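Local coordinates for interleukin 22 (Danio rerio, PDB 4O6K), which probably acts as a secreted helical cytokine of the interleukin-10 family that signals immune responses through cell-surface receptors, at residues W13-A18 with I76-E81; D21-E26 with K125-T130; F37-L42 with L137-T142; R53-Y58 with H84-E89. One frame throughout, in Å; residues are numbered along the deposited sequence.

Contact 1. Residues W13-A18 with I76-E81; sequences WNDLAA and IRNVRE
This is a small, partly buried helix-to-helix contact. Helix 10-24 meets the first turns of helix 76-93. The two local axes approach to 10.1 Å, with 128° between their N-to-C directions. V79 carries the apolar half and splits its two methyls between neighbouring residues. CG1 of V79 meets CD2 of L16 at 3.6 Å. CG2 of V79 reaches CB of D15 at 3.8 Å. The L16 side chain starts off beside the contact. With CG anti to the carbonyl carbon (chi1 -69°), it carries CD2 over to the valine. L16 also packs on T130, N131 and Y134 of helix 130-140, so it lies between helices. The L16-V79 pair joins two helices of the all-helical bundle expected of an IL-10 family cytokine. The polar half lies toward solvent. OD2 of D15 and ND2 of N78 are 4.2 Å apart, and the carboxylate and amide planes stand nearly perpendicular. A water spans this distance. It donates to D15 OD2 at 2.5 Å and accepts a weak bond from N78 ND2 at 3.3 Å.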
loop_
_atom_site.group_PDB
_atom_site.type_symbol
_atom_site.label_atom_id
_atom_site.label_comp_id
_atom_site.label_asym_id
_atom_site.label_seq_id
_atom_site.Cartn_x
_atom_site.Cartn_y
_atom_site.Cartn_z
ATOM N N TRP A 13 4.507 3.294 -11.100
ATOM C CA TRP A 13 5.666 2.625 -10.518
ATOM C C TRP A 13 6.801 3.608 -10.244
ATOM O O TRP A 13 7.394 3.600 -9.165
ATOM C CB TRP A 13 6.161 1.510 -11.440
ATOM C CG TRP A 13 5.304 0.278 -11.422
ATOM C CD1 TRP A 13 4.342 -0.064 -12.329
ATOM C CD2 TRP A 13 5.327 -0.773 -10.448
ATOM N NE1 TRP A 13 3.771 -1.265 -11.982
ATOM C CE2 TRP A 13 4.357 -1.720 -10.831
ATOM C CE3 TRP A 13 6.077 -1.006 -9.290
ATOM C CZ2 TRP A 13 4.115 -2.880 -10.098
ATOM C CZ3 TRP A 13 5.836 -2.159 -8.563
ATOM C CH2 TRP A 13 4.863 -3.081 -8.970
ATOM N N ASN A 14 7.105 4.445 -11.232
ATOM C CA ASN A 14 8.128 5.474 -11.080
ATOM C C ASN A 14 7.836 6.427 -9.927
ATOM O O ASN A 14 8.722 6.740 -9.132
ATOM C CB ASN A 14 8.283 6.272 -12.373
ATOM C CG ASN A 14 9.282 7.403 -12.239
ATOM O OD1 ASN A 14 10.486 7.174 -12.128
ATOM N ND2 ASN A 14 8.786 8.634 -12.253
ATOM N N ASP A 15 6.592 6.891 -9.851
ATOM C CA ASP A 15 6.165 7.783 -8.780
ATOM C C ASP A 15 6.349 7.133 -7.413
ATOM O O ASP A 15 6.780 7.782 -6.460
ATOM C CB ASP A 15 4.702 8.190 -8.971
ATOM C CG ASP A 15 4.522 9.234 -10.054
ATOM O OD1 ASP A 15 5.531 9.849 -10.463
ATOM O OD2 ASP A 15 3.373 9.443 -10.495
ATOM N N LEU A 16 6.015 5.850 -7.326
ATOM C CA LEU A 16 6.172 5.096 -6.087
ATOM C C LEU A 16 7.640 4.913 -5.722
ATOM O O LEU A 16 8.012 4.986 -4.550
ATOM C CB LEU A 16 5.481 3.739 -6.202
ATOM C CG LEU A 16 3.956 3.824 -6.253
ATOM C CD1 LEU A 16 3.360 2.480 -6.593
ATOM C CD2 LEU A 16 3.414 4.329 -4.928
ATOM N N ALA A 17 8.468 4.666 -6.732
ATOM C CA ALA A 17 9.910 4.569 -6.536
ATOM C C ALA A 17 10.470 5.908 -6.067
ATOM O O ALA A 17 11.348 5.958 -5.206
ATOM C CB ALA A 17 10.594 4.123 -7.816
ATOM N N ALA A 18 10.009 6.967 -6.696
ATOM C CA ALA A 18 10.348 8.315 -6.305
ATOM C C ALA A 18 9.977 8.533 -4.823
ATOM O O ALA A 18 10.771 8.986 -4.075
ATOM C CB ALA A 18 9.695 9.331 -7.230
ATOM N N ILE A 76 2.612 12.703 -4.188
ATOM C CA ILE A 76 1.763 11.925 -3.278
ATOM C C ILE A 76 0.268 12.092 -3.567
ATOM O O ILE A 76 -0.515 11.164 -3.361
ATOM C CB ILE A 76 2.040 12.282 -1.790
ATOM C CG1 ILE A 76 1.435 11.224 -0.863
ATOM C CG2 ILE A 76 1.513 13.668 -1.435
ATOM C CD1 ILE A 76 1.785 11.418 0.595
ATOM N N ARG A 77 -0.119 13.267 -4.052
ATOM C CA ARG A 77 -1.513 13.538 -4.384
ATOM C C ARG A 77 -1.965 12.686 -5.564
ATOM O O ARG A 77 -3.029 12.067 -5.521
ATOM C CB ARG A 77 -1.715 15.027 -4.677
ATOM C CG ARG A 77 -3.124 15.394 -5.108
ATOM C CD ARG A 77 -3.161 16.806 -5.669
ATOM N NE ARG A 77 -2.437 16.919 -6.932
ATOM C CZ ARG A 77 -2.983 16.748 -8.131
ATOM N NH1 ARG A 77 -4.271 16.450 -8.241
ATOM N NH2 ARG A 77 -2.241 16.875 -9.221
ATOM N N ASN A 78 -1.154 12.657 -6.615
ATOM C CA ASN A 78 -1.468 11.866 -7.797
ATOM C C ASN A 78 -1.394 10.371 -7.511
ATOM O O ASN A 78 -2.196 9.592 -8.026
ATOM C CB ASN A 78 -0.523 12.224 -8.944
ATOM C CG ASN A 78 -1.075 11.830 -10.299
ATOM O OD1 ASN A 78 -1.951 12.500 -10.843
ATOM N ND2 ASN A 78 -0.564 10.734 -10.850
ATOM N N VAL A 79 -0.423 9.975 -6.693
ATOM C CA VAL A 79 -0.303 8.587 -6.261
ATOM C C VAL A 79 -1.542 8.124 -5.499
ATOM O O VAL A 79 -2.130 7.095 -5.829
ATOM C CB VAL A 79 0.942 8.378 -5.378
ATOM C CG1 VAL A 79 0.925 6.992 -4.749
ATOM C CG2 VAL A 79 2.208 8.586 -6.194
ATOM N N ARG A 80 -1.941 8.898 -4.491
ATOM C CA ARG A 80 -3.103 8.565 -3.670
ATOM C C ARG A 80 -4.372 8.414 -4.501
ATOM O O ARG A 80 -5.141 7.471 -4.307
ATOM C CB ARG A 80 -3.317 9.623 -2.584
ATOM C CG ARG A 80 -4.475 9.307 -1.646
ATOM C CD ARG A 80 -4.773 10.449 -0.681
ATOM N NE ARG A 80 -5.165 11.679 -1.364
ATOM C CZ ARG A 80 -4.362 12.724 -1.537
ATOM N NH1 ARG A 80 -3.121 12.691 -1.069
ATOM N NH2 ARG A 80 -4.799 13.802 -2.170
ATOM N N GLU A 81 -4.587 9.344 -5.425
ATOM C CA GLU A 81 -5.765 9.308 -6.286
ATOM C C GLU A 81 -5.742 8.073 -7.179
ATOM O O GLU A 81 -6.771 7.433 -7.394
ATOM C CB GLU A 81 -5.856 10.581 -7.130
ATOM C CG GLU A 81 -6.195 11.825 -6.325
ATOM C CD GLU A 81 -6.161 13.091 -7.155
ATOM O OE1 GLU A 81 -6.313 12.997 -8.392
ATOM O OE2 GLU A 81 -5.986 14.181 -6.571
HETATM O O HOH W 1 1.467 8.145 -11.382
#

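Contact 2. Residues D21-E26 with K125-T130; sequences DTARNE and KAIGET
The carbonyl oxygen of I127, a residue that also packs against A23, accepts two bonds from T130. T130 OG1 donates to I127 O at 2.7 Å, and T130 N donates to I127 O at 3.1 Å. Both reach it from the same face of the carbonyl plane. The hydroxyl is tilted 32° out of that plane, and the C=O...donor angle is 113°. A chi1 of -45° keeps OG1 near its own backbone N, which lets both groups grip one acceptor. This double grip pins the short turn that passes from helix 119-128 into helix 130-140. Across the contact the packing is slight and purely van der Waals. A23 points its methyl at the last turn of helix 119-128, and CB of A23 lies 4.0 Å from G128 N. The CG2 branch of I127 is a little farther, 4.2 Å from A23 CB. With only a methyl on one side and a glycine on the other, the backbones come close: CA of A23 and CA of G128 are 5.4 Å apart. Y73 lies against both A23 and I127. I127 also packs on M19 of helix 10-24 and on V62 of helix 47-62, placing the contact where the end of helix 119-128 meets helices 10-24 and 47-62.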
loop_
_atom_site.group_PDB
_atom_site.type_symbol
_atom_site.label_atom_id
_atom_site.label_comp_id
_atom_site.label_asym_id
_atom_site.label_seq_id
_atom_site.Cartn_x
_atom_site.Cartn_y
_atom_site.Cartn_z
ATOM N N ASP A 21 12.451 6.603 -2.521
ATOM C CA ASP A 21 13.777 7.210 -2.495
ATOM C C ASP A 21 13.805 8.424 -1.571
ATOM O O ASP A 21 14.763 8.628 -0.825
ATOM C CB ASP A 21 14.216 7.614 -3.903
ATOM C CG ASP A 21 15.685 7.983 -3.971
ATOM O OD1 ASP A 21 16.477 7.408 -3.196
ATOM O OD2 ASP A 21 16.047 8.851 -4.794
ATOM N N THR A 22 12.753 9.205 -1.581
ATOM C CA THR A 22 12.615 10.395 -0.757
ATOM C C THR A 22 12.467 10.019 0.714
ATOM O O THR A 22 13.193 10.435 1.506
ATOM C CB THR A 22 11.403 11.270 -1.222
ATOM O OG1 THR A 22 11.632 11.780 -2.501
ATOM C CG2 THR A 22 11.159 12.384 -0.330
ATOM N N ALA A 23 11.487 9.200 1.030
ATOM C CA ALA A 23 11.238 8.732 2.353
ATOM C C ALA A 23 12.479 8.128 2.953
ATOM O O ALA A 23 12.718 8.320 4.091
ATOM C CB ALA A 23 10.128 7.716 2.350
ATOM N N ARG A 24 13.253 7.386 2.188
ATOM C CA ARG A 24 14.354 6.644 2.745
ATOM C C ARG A 24 15.665 7.445 2.831
ATOM O O ARG A 24 16.597 7.056 3.497
ATOM C CB ARG A 24 14.504 5.296 2.056
ATOM C CG ARG A 24 15.571 5.256 1.022
ATOM C CD ARG A 24 15.810 3.869 0.489
ATOM N NE ARG A 24 16.928 3.919 -0.419
ATOM C CZ ARG A 24 18.192 3.741 -0.082
ATOM N NH1 ARG A 24 18.573 3.507 1.176
ATOM N NH2 ARG A 24 19.090 3.814 -1.015
ATOM N N ASN A 25 15.695 8.564 2.145
ATOM C CA ASN A 25 16.725 9.552 2.342
ATOM C C ASN A 25 16.435 10.440 3.550
ATOM O O ASN A 25 16.764 11.590 3.522
ATOM C CB ASN A 25 16.860 10.410 1.091
ATOM C CG ASN A 25 18.176 11.119 1.011
ATOM O OD1 ASN A 25 19.210 10.506 1.087
ATOM N ND2 ASN A 25 18.135 12.413 0.837
ATOM N N GLU A 26 15.781 9.915 4.582
ATOM C CA GLU A 26 15.487 10.581 5.843
ATOM C C GLU A 26 15.925 9.722 7.023
ATOM O O GLU A 26 16.033 8.502 6.908
ATOM C CB GLU A 26 13.993 10.891 5.947
ATOM C CG GLU A 26 13.456 11.719 4.795
ATOM C CD GLU A 26 13.485 13.205 5.089
ATOM O OE1 GLU A 26 14.146 13.950 4.336
ATOM O OE2 GLU A 26 12.824 13.630 6.059
ATOM N N LYS A 125 7.973 6.089 6.939
ATOM C CA LYS A 125 8.344 4.683 6.841
ATOM C C LYS A 125 7.333 3.894 6.014
ATOM O O LYS A 125 7.708 3.148 5.110
ATOM C CB LYS A 125 8.481 4.067 8.234
ATOM C CG LYS A 125 9.034 2.653 8.230
ATOM C CD LYS A 125 9.252 2.140 9.643
ATOM C CE LYS A 125 9.980 0.809 9.632
ATOM N NZ LYS A 125 11.259 0.889 8.875
ATOM N N ALA A 126 6.053 4.063 6.333
ATOM C CA ALA A 126 4.983 3.393 5.602
ATOM C C ALA A 126 4.924 3.864 4.151
ATOM O O ALA A 126 4.676 3.069 3.243
ATOM C CB ALA A 126 3.647 3.624 6.290
ATOM N N ILE A 127 5.142 5.160 3.945
ATOM C CA ILE A 127 5.190 5.740 2.605
ATOM C C ILE A 127 6.251 5.056 1.747
ATOM O O ILE A 127 6.013 4.735 0.580
ATOM C CB ILE A 127 5.469 7.261 2.665
ATOM C CG1 ILE A 127 4.178 8.023 2.971
ATOM C CG2 ILE A 127 6.044 7.764 1.355
ATOM C CD1 ILE A 127 4.398 9.468 3.356
ATOM N N GLY A 128 7.415 4.813 2.341
ATOM C CA GLY A 128 8.498 4.135 1.655
ATOM C C GLY A 128 8.171 2.693 1.318
ATOM O O GLY A 128 8.802 2.090 0.450
ATOM N N GLU A 129 7.182 2.135 2.009
ATOM C CA GLU A 129 6.787 0.750 1.794
ATOM C C GLU A 129 5.643 0.612 0.791
ATOM O O GLU A 129 5.241 -0.500 0.457
ATOM C CB GLU A 129 6.385 0.109 3.126
ATOM C CG GLU A 129 7.505 0.062 4.153
ATOM C CD GLU A 129 7.116 -0.695 5.407
ATOM O OE1 GLU A 129 6.216 -1.555 5.327
ATOM O OE2 GLU A 129 7.708 -0.431 6.474
ATOM N N THR A 130 5.131 1.739 0.305
ATOM C CA THR A 130 4.005 1.729 -0.627
ATOM C C THR A 130 4.338 0.982 -1.917
ATOM O O THR A 130 3.501 0.260 -2.460
ATOM C CB THR A 130 3.550 3.158 -0.985
ATOM O OG1 THR A 130 3.469 3.951 0.206
ATOM C CG2 THR A 130 2.191 3.130 -1.663
#

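Contact 3. Residues F37-L42 with L137-T142; sequences FSHDML and LFESCT
L42 lays its CD1 methyl against the side chain of E139, and the two side chains run at a slant to each other. CD1 of L42 is 3.5 Å from E139 OE1 and 4.1 Å from E139 CB. The other methyl, CD2 of L42, sits 4.1 Å from S140 CB. The leucine thus straddles two successive residues near the C-terminal end of helix 130-140. L42 also touches H135 and Y136 of that helix. The backbones are also close. S140 CA approaches L42 O at 3.4 Å in a CH...O contact, and S140 CB lies beside the same oxygen. A water sits near both carbonyls, 2.8 Å from L42 O and 3.0 Å from S140 O. The S140 hydroxyl does not turn to the leucine. With chi1 at 66°, OG lies between the backbone N and the carbonyl carbon, and it bonds to the carbonyl of Y136 one turn earlier. S38 caps the short helix 39-42: its OG accepts from M41 N at 3.2 Å, with an N-H...O angle of 160°. The contact ties this helix to the C-terminal region, where C141 forms a disulfide with C48 of helix 47-62. H39 stands at the outer rim, with ND1 4.3 Å from E139 OE1, which lies obliquely to the imidazole. E139 meets L42 by packing alone, with OE1 against a methyl. Its charge is near enough to H39 that it might modestly favour a protonated imidazole, without forming a salt bridge.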
loop_
_atom_site.group_PDB
_atom_site.type_symbol
_atom_site.label_atom_id
_atom_site.label_comp_id
_atom_site.label_asym_id
_atom_site.label_seq_id
_atom_site.Cartn_x
_atom_site.Cartn_y
_atom_site.Cartn_z
ATOM N N PHE A 37 4.803 -10.610 2.523
ATOM C CA PHE A 37 4.193 -11.634 1.687
ATOM C C PHE A 37 5.257 -12.298 0.826
ATOM O O PHE A 37 5.879 -11.649 -0.015
ATOM C CB PHE A 37 3.097 -11.040 0.799
ATOM C CG PHE A 37 1.777 -10.860 1.493
ATOM C CD1 PHE A 37 1.583 -9.823 2.390
ATOM C CD2 PHE A 37 0.725 -11.728 1.240
ATOM C CE1 PHE A 37 0.365 -9.655 3.025
ATOM C CE2 PHE A 37 -0.493 -11.567 1.872
ATOM C CZ PHE A 37 -0.673 -10.529 2.766
ATOM N N SER A 38 5.463 -13.592 1.037
ATOM C CA SER A 38 6.391 -14.356 0.216
ATOM C C SER A 38 5.775 -14.638 -1.148
ATOM O O SER A 38 4.592 -14.375 -1.366
ATOM C CB SER A 38 6.773 -15.668 0.905
ATOM O OG SER A 38 5.664 -16.547 0.971
ATOM N N HIS A 39 6.586 -15.162 -2.062
ATOM C CA HIS A 39 6.110 -15.538 -3.388
ATOM C C HIS A 39 4.958 -16.535 -3.297
ATOM O O HIS A 39 3.963 -16.413 -4.009
ATOM C CB HIS A 39 7.248 -16.129 -4.221
ATOM C CG HIS A 39 6.796 -16.734 -5.512
ATOM N ND1 HIS A 39 6.671 -16.004 -6.674
ATOM C CD2 HIS A 39 6.437 -18.001 -5.825
ATOM C CE1 HIS A 39 6.254 -16.794 -7.647
ATOM N NE2 HIS A 39 6.103 -18.013 -7.158
ATOM N N ASP A 40 5.106 -17.520 -2.417
ATOM C CA ASP A 40 4.072 -18.525 -2.206
ATOM C C ASP A 40 2.793 -17.911 -1.648
ATOM O O ASP A 40 1.689 -18.252 -2.076
ATOM C CB ASP A 40 4.580 -19.620 -1.265
ATOM C CG ASP A 40 5.540 -20.574 -1.946
ATOM O OD1 ASP A 40 5.725 -20.527 -3.163
ATOM O OD2 ASP A 40 6.162 -21.448 -1.161
ATOM N N MET A 41 2.953 -17.008 -0.686
ATOM C CA MET A 41 1.822 -16.334 -0.058
ATOM C C MET A 41 1.022 -15.504 -1.060
ATOM O O MET A 41 -0.206 -15.464 -1.005
ATOM C CB MET A 41 2.304 -15.443 1.089
ATOM C CG MET A 41 1.815 -15.880 2.460
ATOM S SD MET A 41 2.346 -14.770 3.777
ATOM C CE MET A 41 4.121 -14.989 3.708
ATOM N N LEU A 42 1.727 -14.844 -1.974
ATOM C CA LEU A 42 1.082 -14.018 -2.991
ATOM C C LEU A 42 0.241 -14.841 -3.966
ATOM O O LEU A 42 -0.673 -14.316 -4.602
ATOM C CB LEU A 42 2.131 -13.208 -3.757
ATOM C CG LEU A 42 2.795 -12.081 -2.962
ATOM C CD1 LEU A 42 3.964 -11.483 -3.732
ATOM C CD2 LEU A 42 1.777 -11.008 -2.606
ATOM N N LEU A 137 0.144 -6.348 -4.669
ATOM C CA LEU A 137 -1.083 -6.240 -5.446
ATOM C C LEU A 137 -0.871 -6.717 -6.878
ATOM O O LEU A 137 -1.679 -7.473 -7.412
ATOM C CB LEU A 137 -1.590 -4.797 -5.441
ATOM C CG LEU A 137 -2.057 -4.287 -4.077
ATOM C CD1 LEU A 137 -2.203 -2.776 -4.088
ATOM C CD2 LEU A 137 -3.367 -4.953 -3.689
ATOM N N PHE A 138 0.216 -6.264 -7.493
ATOM C CA PHE A 138 0.548 -6.642 -8.864
ATOM C C PHE A 138 0.560 -8.158 -9.050
ATOM O O PHE A 138 -0.022 -8.676 -9.997
ATOM C CB PHE A 138 1.909 -6.057 -9.260
ATOM C CG PHE A 138 2.264 -6.249 -10.712
ATOM C CD1 PHE A 138 2.862 -7.422 -11.147
ATOM C CD2 PHE A 138 2.007 -5.252 -11.638
ATOM C CE1 PHE A 138 3.194 -7.597 -12.477
ATOM C CE2 PHE A 138 2.336 -5.424 -12.969
ATOM C CZ PHE A 138 2.931 -6.597 -13.388
ATOM N N GLU A 139 1.222 -8.863 -8.140
ATOM C CA GLU A 139 1.377 -10.307 -8.270
ATOM C C GLU A 139 0.139 -11.090 -7.832
ATOM O O GLU A 139 -0.254 -12.051 -8.491
ATOM C CB GLU A 139 2.603 -10.777 -7.484
ATOM C CG GLU A 139 3.896 -10.153 -7.979
ATOM C CD GLU A 139 5.110 -11.019 -7.720
ATOM O OE1 GLU A 139 4.972 -12.058 -7.040
ATOM O OE2 GLU A 139 6.204 -10.664 -8.207
ATOM N N SER A 140 -0.479 -10.678 -6.731
ATOM C CA SER A 140 -1.599 -11.427 -6.170
ATOM C C SER A 140 -2.922 -11.164 -6.889
ATOM O O SER A 140 -3.812 -12.019 -6.889
ATOM C CB SER A 140 -1.755 -11.107 -4.683
ATOM O OG SER A 140 -2.137 -9.758 -4.478
ATOM N N CYS A 141 -3.048 -9.991 -7.503
ATOM C CA CYS A 141 -4.274 -9.630 -8.211
ATOM C C CYS A 141 -4.249 -9.962 -9.708
ATOM O O CYS A 141 -4.933 -9.317 -10.473
ATOM C CB CYS A 141 -4.600 -8.142 -8.035
ATOM S SG CYS A 141 -4.725 -7.625 -6.314
ATOM N N THR A 142 -3.458 -10.938 -10.142
ATOM C CA THR A 142 -3.533 -11.382 -11.536
ATOM C C THR A 142 -4.570 -12.493 -11.663
ATOM O O THR A 142 -4.498 -13.479 -10.938
ATOM C CB THR A 142 -2.163 -11.904 -12.098
ATOM O OG1 THR A 142 -1.673 -12.994 -11.305
ATOM C CG2 THR A 142 -1.151 -10.844 -12.098
HETATM O O HOH W 2 -3.027 -14.750 -6.013
#

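Contact 4. Residues R53-Y58 with H84-E89; sequences RILKYY and HRVEQE
L55 and K56 of helix 47-62 pack on E87 of helix 76-93. This is a buried, inclined antiparallel helix pair of the all-helical bundle expected of an IL-10 family cytokine. The local axes come within 9.3 Å, at 143° between their directions. E87 takes a bent shape. Its CG is trans to N, but a chi2 of -82° turns the carboxylate across the start of the K56 side chain. CG of E87 then rests 3.7 Å from K56 CA, and OE2 of E87 is 3.8 Å from K56 CD. K56 runs out extended from its backbone and bends only at chi4, 56°. Its NZ remains 4.6 Å from E87 OE2, so the opposite charges are near but not in contact. The aliphatic part of the lysine does the touching. An alanine in place of E87 would probably open a gap over the K56 backbone and leave the lysine without this nearby negative charge. L55 slides past E87 in the opposite sense, with its CD2 3.9 Å from E87 CB. L55 also packs on L83 and L137, so it joins the pair to helix 130-140. V86 adds an apolar contact beside it: CG1 of V86 meets CD2 of L55 at 3.9 Å.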
loop_
_atom_site.group_PDB
_atom_site.type_symbol
_atom_site.label_atom_id
_atom_site.label_comp_id
_atom_site.label_asym_id
_atom_site.label_seq_id
_atom_site.Cartn_x
_atom_site.Cartn_y
_atom_site.Cartn_z
ATOM N N ARG A 53 -7.159 -4.316 1.207
ATOM C CA ARG A 53 -7.732 -3.737 2.410
ATOM C C ARG A 53 -6.678 -2.874 3.095
ATOM O O ARG A 53 -6.987 -1.836 3.683
ATOM C CB ARG A 53 -8.234 -4.831 3.353
ATOM C CG ARG A 53 -9.293 -4.345 4.317
ATOM C CD ARG A 53 -10.529 -4.002 3.497
ATOM N NE ARG A 53 -11.500 -3.169 4.194
ATOM C CZ ARG A 53 -12.803 -3.188 3.932
ATOM N NH1 ARG A 53 -13.275 -3.996 2.991
ATOM N NH2 ARG A 53 -13.634 -2.400 4.602
ATOM N N ILE A 54 -5.430 -3.328 3.024
ATOM C CA ILE A 54 -4.291 -2.563 3.519
ATOM C C ILE A 54 -4.100 -1.301 2.678
ATOM O O ILE A 54 -3.766 -0.234 3.200
ATOM C CB ILE A 54 -2.998 -3.408 3.500
ATOM C CG1 ILE A 54 -3.114 -4.579 4.480
ATOM C CG2 ILE A 54 -1.785 -2.556 3.839
ATOM C CD1 ILE A 54 -1.925 -5.521 4.452
ATOM N N LEU A 55 -4.335 -1.429 1.375
ATOM C CA LEU A 55 -4.255 -0.299 0.454
ATOM C C LEU A 55 -5.271 0.765 0.851
ATOM O O LEU A 55 -4.986 1.963 0.800
ATOM C CB LEU A 55 -4.490 -0.752 -0.987
ATOM C CG LEU A 55 -4.429 0.359 -2.036
ATOM C CD1 LEU A 55 -3.074 1.050 -2.003
ATOM C CD2 LEU A 55 -4.723 -0.189 -3.423
ATOM N N LYS A 56 -6.460 0.308 1.235
ATOM C CA LYS A 56 -7.525 1.185 1.714
ATOM C C LYS A 56 -7.061 2.025 2.890
ATOM O O LYS A 56 -7.281 3.237 2.935
ATOM C CB LYS A 56 -8.738 0.359 2.145
ATOM C CG LYS A 56 -9.903 1.172 2.687
ATOM C CD LYS A 56 -11.132 0.288 2.831
ATOM C CE LYS A 56 -12.318 1.070 3.370
ATOM N NZ LYS A 56 -12.608 2.242 2.497
ATOM N N TYR A 57 -6.407 1.364 3.838
ATOM C CA TYR A 57 -5.866 2.022 5.018
ATOM C C TYR A 57 -4.778 3.020 4.637
ATOM O O TYR A 57 -4.671 4.092 5.233
ATOM C CB TYR A 57 -5.324 0.989 6.006
ATOM C CG TYR A 57 -5.148 1.525 7.408
ATOM C CD1 TYR A 57 -6.206 1.523 8.308
ATOM C CD2 TYR A 57 -3.928 2.034 7.831
ATOM C CE1 TYR A 57 -6.054 2.011 9.592
ATOM C CE2 TYR A 57 -3.767 2.525 9.114
ATOM C CZ TYR A 57 -4.833 2.511 9.991
ATOM O OH TYR A 57 -4.680 2.999 11.269
ATOM N N TYR A 58 -3.970 2.651 3.647
ATOM C CA TYR A 58 -2.923 3.524 3.125
ATOM C C TYR A 58 -3.490 4.831 2.582
ATOM O O TYR A 58 -2.966 5.909 2.862
ATOM C CB TYR A 58 -2.131 2.811 2.025
ATOM C CG TYR A 58 -0.759 2.341 2.449
ATOM C CD1 TYR A 58 -0.600 1.193 3.215
ATOM C CD2 TYR A 58 0.380 3.042 2.076
ATOM C CE1 TYR A 58 0.656 0.760 3.599
ATOM C CE2 TYR A 58 1.638 2.619 2.456
ATOM C CZ TYR A 58 1.771 1.479 3.218
ATOM O OH TYR A 58 3.023 1.055 3.598
ATOM N N HIS A 84 -6.376 5.085 -4.926
ATOM C CA HIS A 84 -7.789 5.032 -4.570
ATOM C C HIS A 84 -8.603 4.336 -5.655
ATOM O O HIS A 84 -9.469 3.512 -5.359
ATOM C CB HIS A 84 -8.343 6.436 -4.324
ATOM C CG HIS A 84 -9.815 6.459 -4.049
ATOM N ND1 HIS A 84 -10.381 5.809 -2.973
ATOM C CD2 HIS A 84 -10.838 7.046 -4.714
ATOM C CE1 HIS A 84 -11.689 5.998 -2.986
ATOM N NE2 HIS A 84 -11.992 6.745 -4.031
ATOM N N ARG A 85 -8.321 4.676 -6.909
ATOM C CA ARG A 85 -8.992 4.058 -8.047
ATOM C C ARG A 85 -8.766 2.549 -8.068
ATOM O O ARG A 85 -9.694 1.779 -8.312
ATOM C CB ARG A 85 -8.513 4.685 -9.358
ATOM C CG ARG A 85 -8.925 6.139 -9.533
ATOM C CD ARG A 85 -8.557 6.663 -10.911
ATOM N NE ARG A 85 -8.891 8.076 -11.064
ATOM C CZ ARG A 85 -8.018 9.068 -10.927
ATOM N NH1 ARG A 85 -6.750 8.807 -10.641
ATOM N NH2 ARG A 85 -8.413 10.325 -11.082
ATOM N N VAL A 86 -7.527 2.137 -7.817
ATOM C CA VAL A 86 -7.186 0.722 -7.728
ATOM C C VAL A 86 -7.972 0.034 -6.613
ATOM O O VAL A 86 -8.591 -1.009 -6.828
ATOM C CB VAL A 86 -5.678 0.521 -7.481
ATOM C CG1 VAL A 86 -5.368 -0.947 -7.219
ATOM C CG2 VAL A 86 -4.872 1.044 -8.663
ATOM N N GLU A 87 -7.934 0.629 -5.424
ATOM C CA GLU A 87 -8.633 0.101 -4.257
ATOM C C GLU A 87 -10.131 -0.056 -4.508
ATOM O O GLU A 87 -10.725 -1.069 -4.139
ATOM C CB GLU A 87 -8.387 1.005 -3.044
ATOM C CG GLU A 87 -8.807 0.410 -1.704
ATOM C CD GLU A 87 -10.292 0.559 -1.435
ATOM O OE1 GLU A 87 -10.851 1.624 -1.775
ATOM O OE2 GLU A 87 -10.900 -0.385 -0.887
ATOM N N GLN A 88 -10.736 0.950 -5.130
ATOM C CA GLN A 88 -12.169 0.924 -5.410
ATOM C C GLN A 88 -12.551 -0.223 -6.343
ATOM O O GLN A 88 -13.555 -0.901 -6.118
ATOM C CB GLN A 88 -12.620 2.260 -6.002
ATOM C CG GLN A 88 -12.756 3.363 -4.965
ATOM C CD GLN A 88 -13.747 3.007 -3.869
ATOM O OE1 GLN A 88 -13.371 2.818 -2.711
ATOM N NE2 GLN A 88 -15.019 2.910 -4.233
ATOM N N GLU A 89 -11.759 -0.435 -7.388
ATOM C CA GLU A 89 -12.024 -1.529 -8.320
ATOM C C GLU A 89 -11.841 -2.888 -7.653
ATOM O O GLU A 89 -12.645 -3.799 -7.855
ATOM C CB GLU A 89 -11.116 -1.442 -9.544
ATOM C CG GLU A 89 -11.388 -2.538 -10.568
ATOM C CD GLU A 89 -10.659 -2.321 -11.878
ATOM O OE1 GLU A 89 -9.973 -1.288 -12.017
ATOM O OE2 GLU A 89 -10.778 -3.187 -12.772
#

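From the N terminus, helix 10-24 enters contacts 1 and 2. Contact 1 closes the shorter of these two loops, at helix 76-93. Contact 2 closes a much longer one, at the C-terminal end of helix 119-128. Contact 3 starts at helix 39-42 and closes at the end of helix 130-140. Contact 4 joins helices 47-62 and 76-93 and nests inside the loops of contacts 2 and 3. Contact 1 crosses the other three, and contacts 2 and 3 cross each other. Bridges knit them together: I76 packs on I127, and W13 on F138. L55 also ties contact 4 to contact 3. The Y58 hydroxyl probably bonds to A126 O, tying contact 4 to contact 2.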